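Local atomic coordinates of HIAXHD3 (Humicola insolens, PDB entry 3ZXJ), a protein that probably hydrolyses arabinofuranose side chains as an exo-acting GH43 arabinofuranosidase, an enzyme into which endo-xylanase activity has been engineered. Residues Asp16-Glu21 against Ser34-Ser39. Numbering follows the deposited sequence.
Sequences DHPDLE and STFAYS
Phe36 meets Pro18 at its ring edge, near the ring plane, where CE1 lies 4.4 Å from Pro18 CG, while Asp19 OD2 approaches the same ring obliquely near CZ. The Asp19 carboxylate also takes a hydrogen bond from Ser34: OG donates to Asp19 OD2 over 2.7 Å, arriving on the anti side and 30° out of the carboxylate plane. With chi1 at 61°, Ser34 OG sits between its own backbone N and carbonyl carbon, which turns it toward the carboxylate and also brings it 3.3 Å from Pro18 CG. A second bond runs through the backbone, Ser34 N to Pro18 O at 3.1 Å, so one serine ties down two successive residues. Ser34 probably helps position, as a second-shell residue, a carboxylate whose OD2 also bonds a buffer molecule, probably from crystallisation. Were Asp19 replaced by an alanine, the buried Ser34 hydroxyl would probably lose its acceptor and be free to turn. In the GH43 five-bladed beta-propeller, the contact joins the loop entering the blade of strands 21-25 to 54-58 to the segment leaving its strand 28-32; Phe265 of strand 260-267 touches Asp19, and strand 38-39 continues onward to pair with strand 334-336.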
loop_
_atom_site.group_PDB
_atom_site.type_symbol
_atom_site.label_atom_id
_atom_site.label_comp_id
_atom_site.label_asym_id
_atom_site.label_seq_id
_atom_site.Cartn_x
_atom_site.Cartn_y
_atom_site.Cartn_z
ATOM N N ASP A 16 -3.566 -3.638 3.145
ATOM C CA ASP A 16 -3.851 -3.012 1.868
ATOM C C ASP A 16 -2.585 -2.788 1.033
ATOM O O ASP A 16 -1.881 -1.815 1.233
ATOM C CB ASP A 16 -4.546 -1.670 2.163
ATOM C CG ASP A 16 -4.879 -0.885 0.910
ATOM O OD1 ASP A 16 -5.248 -1.494 -0.100
ATOM O OD2 ASP A 16 -4.784 0.362 0.954
ATOM N N HIS A 17 -2.360 -3.658 0.047
ATOM C CA HIS A 17 -1.211 -3.603 -0.866
ATOM C C HIS A 17 -1.684 -3.877 -2.279
ATOM O O HIS A 17 -1.465 -4.963 -2.818
ATOM C CB HIS A 17 -0.100 -4.576 -0.417
ATOM C CG HIS A 17 0.826 -3.992 0.644
ATOM N ND1 HIS A 17 1.770 -3.064 0.347
ATOM C CD2 HIS A 17 0.924 -4.229 2.017
ATOM C CE1 HIS A 17 2.444 -2.737 1.460
ATOM N NE2 HIS A 17 1.923 -3.456 2.492
ATOM N N PRO A 18 -2.352 -2.879 -2.906
ATOM C CA PRO A 18 -3.043 -3.081 -4.163
ATOM C C PRO A 18 -2.109 -3.043 -5.383
ATOM O O PRO A 18 -0.964 -2.639 -5.269
ATOM C CB PRO A 18 -3.989 -1.869 -4.223
ATOM C CG PRO A 18 -3.251 -0.773 -3.495
ATOM C CD PRO A 18 -2.591 -1.530 -2.354
ATOM N N ASP A 19 -2.642 -3.471 -6.532
ATOM C CA ASP A 19 -1.983 -3.334 -7.846
ATOM C C ASP A 19 -0.635 -4.058 -7.868
ATOM O O ASP A 19 0.344 -3.596 -8.479
ATOM C CB ASP A 19 -1.813 -1.851 -8.237
ATOM C CG ASP A 19 -3.143 -1.125 -8.372
ATOM O OD1 ASP A 19 -4.105 -1.775 -8.833
ATOM O OD2 ASP A 19 -3.227 0.079 -7.993
ATOM N N LEU A 20 -0.608 -5.213 -7.206
ATOM C CA LEU A 20 0.637 -5.895 -6.946
ATOM C C LEU A 20 1.369 -6.359 -8.206
ATOM O O LEU A 20 0.758 -6.714 -9.230
ATOM C CB LEU A 20 0.404 -7.070 -5.987
ATOM C CG LEU A 20 -0.403 -8.268 -6.514
ATOM C CD1 LEU A 20 0.561 -9.304 -7.101
ATOM C CD2 LEU A 20 -1.226 -8.906 -5.391
ATOM N N GLU A 21 2.689 -6.318 -8.118
ATOM C CA GLU A 21 3.552 -7.028 -9.044
ATOM C C GLU A 21 4.396 -7.988 -8.194
ATOM O O GLU A 21 4.890 -7.591 -7.145
ATOM C CB GLU A 21 4.434 -6.040 -9.798
ATOM C CG GLU A 21 5.584 -6.679 -10.554
ATOM C CD GLU A 21 5.375 -6.680 -12.046
ATOM O OE1 GLU A 21 5.296 -5.585 -12.606
ATOM O OE2 GLU A 21 5.316 -7.758 -12.654
ATOM N N SER A 34 0.904 -0.199 -5.027
ATOM C CA SER A 34 0.641 1.213 -5.356
ATOM C C SER A 34 0.179 2.004 -4.126
ATOM O O SER A 34 -0.483 1.448 -3.206
ATOM C CB SER A 34 -0.436 1.306 -6.429
ATOM O OG SER A 34 -1.645 0.721 -5.917
ATOM N N THR A 35 0.447 3.300 -4.133
ATOM C CA THR A 35 0.273 4.072 -2.895
ATOM C C THR A 35 -0.334 5.455 -3.086
ATOM O O THR A 35 -0.426 6.213 -2.126
ATOM C CB THR A 35 1.613 4.299 -2.182
ATOM O OG1 THR A 35 2.650 4.475 -3.156
ATOM C CG2 THR A 35 1.972 3.128 -1.211
ATOM N N PHE A 36 -0.689 5.817 -4.315
ATOM C CA PHE A 36 -1.423 7.079 -4.502
ATOM C C PHE A 36 -0.603 8.268 -3.955
ATOM O O PHE A 36 0.542 8.421 -4.370
ATOM C CB PHE A 36 -2.879 6.924 -3.946
ATOM C CG PHE A 36 -3.607 5.776 -4.601
ATOM C CD1 PHE A 36 -3.456 4.463 -4.125
ATOM C CD2 PHE A 36 -4.339 5.983 -5.760
ATOM C CE1 PHE A 36 -4.061 3.397 -4.796
ATOM C CE2 PHE A 36 -4.972 4.917 -6.413
ATOM C CZ PHE A 36 -4.807 3.630 -5.946
ATOM N N ALA A 37 -1.165 9.124 -3.100
ATOM C CA ALA A 37 -0.419 10.290 -2.610
ATOM C C ALA A 37 0.314 10.018 -1.291
ATOM O O ALA A 37 0.820 10.950 -0.662
ATOM C CB ALA A 37 -1.318 11.542 -2.491
ATOM N N TYR A 38 0.389 8.753 -0.871
ATOM C CA TYR A 38 1.169 8.463 0.348
ATOM C C TYR A 38 2.685 8.457 0.051
ATOM O O TYR A 38 3.118 8.010 -1.016
ATOM C CB TYR A 38 0.678 7.161 1.042
ATOM C CG TYR A 38 -0.761 7.306 1.543
ATOM C CD1 TYR A 38 -1.028 7.864 2.804
ATOM C CD2 TYR A 38 -1.853 6.939 0.731
ATOM C CE1 TYR A 38 -2.349 8.003 3.285
ATOM C CE2 TYR A 38 -3.192 7.112 1.176
ATOM C CZ TYR A 38 -3.428 7.650 2.465
ATOM O OH TYR A 38 -4.749 7.835 2.933
ATOM N N SER A 39 3.490 8.927 1.005
ATOM C CA SER A 39 4.912 9.199 0.758
ATOM C C SER A 39 5.740 8.741 1.966
ATOM O O SER A 39 5.473 9.192 3.066
ATOM C CB SER A 39 5.083 10.705 0.591
ATOM O OG SER A 39 6.431 11.037 0.328
#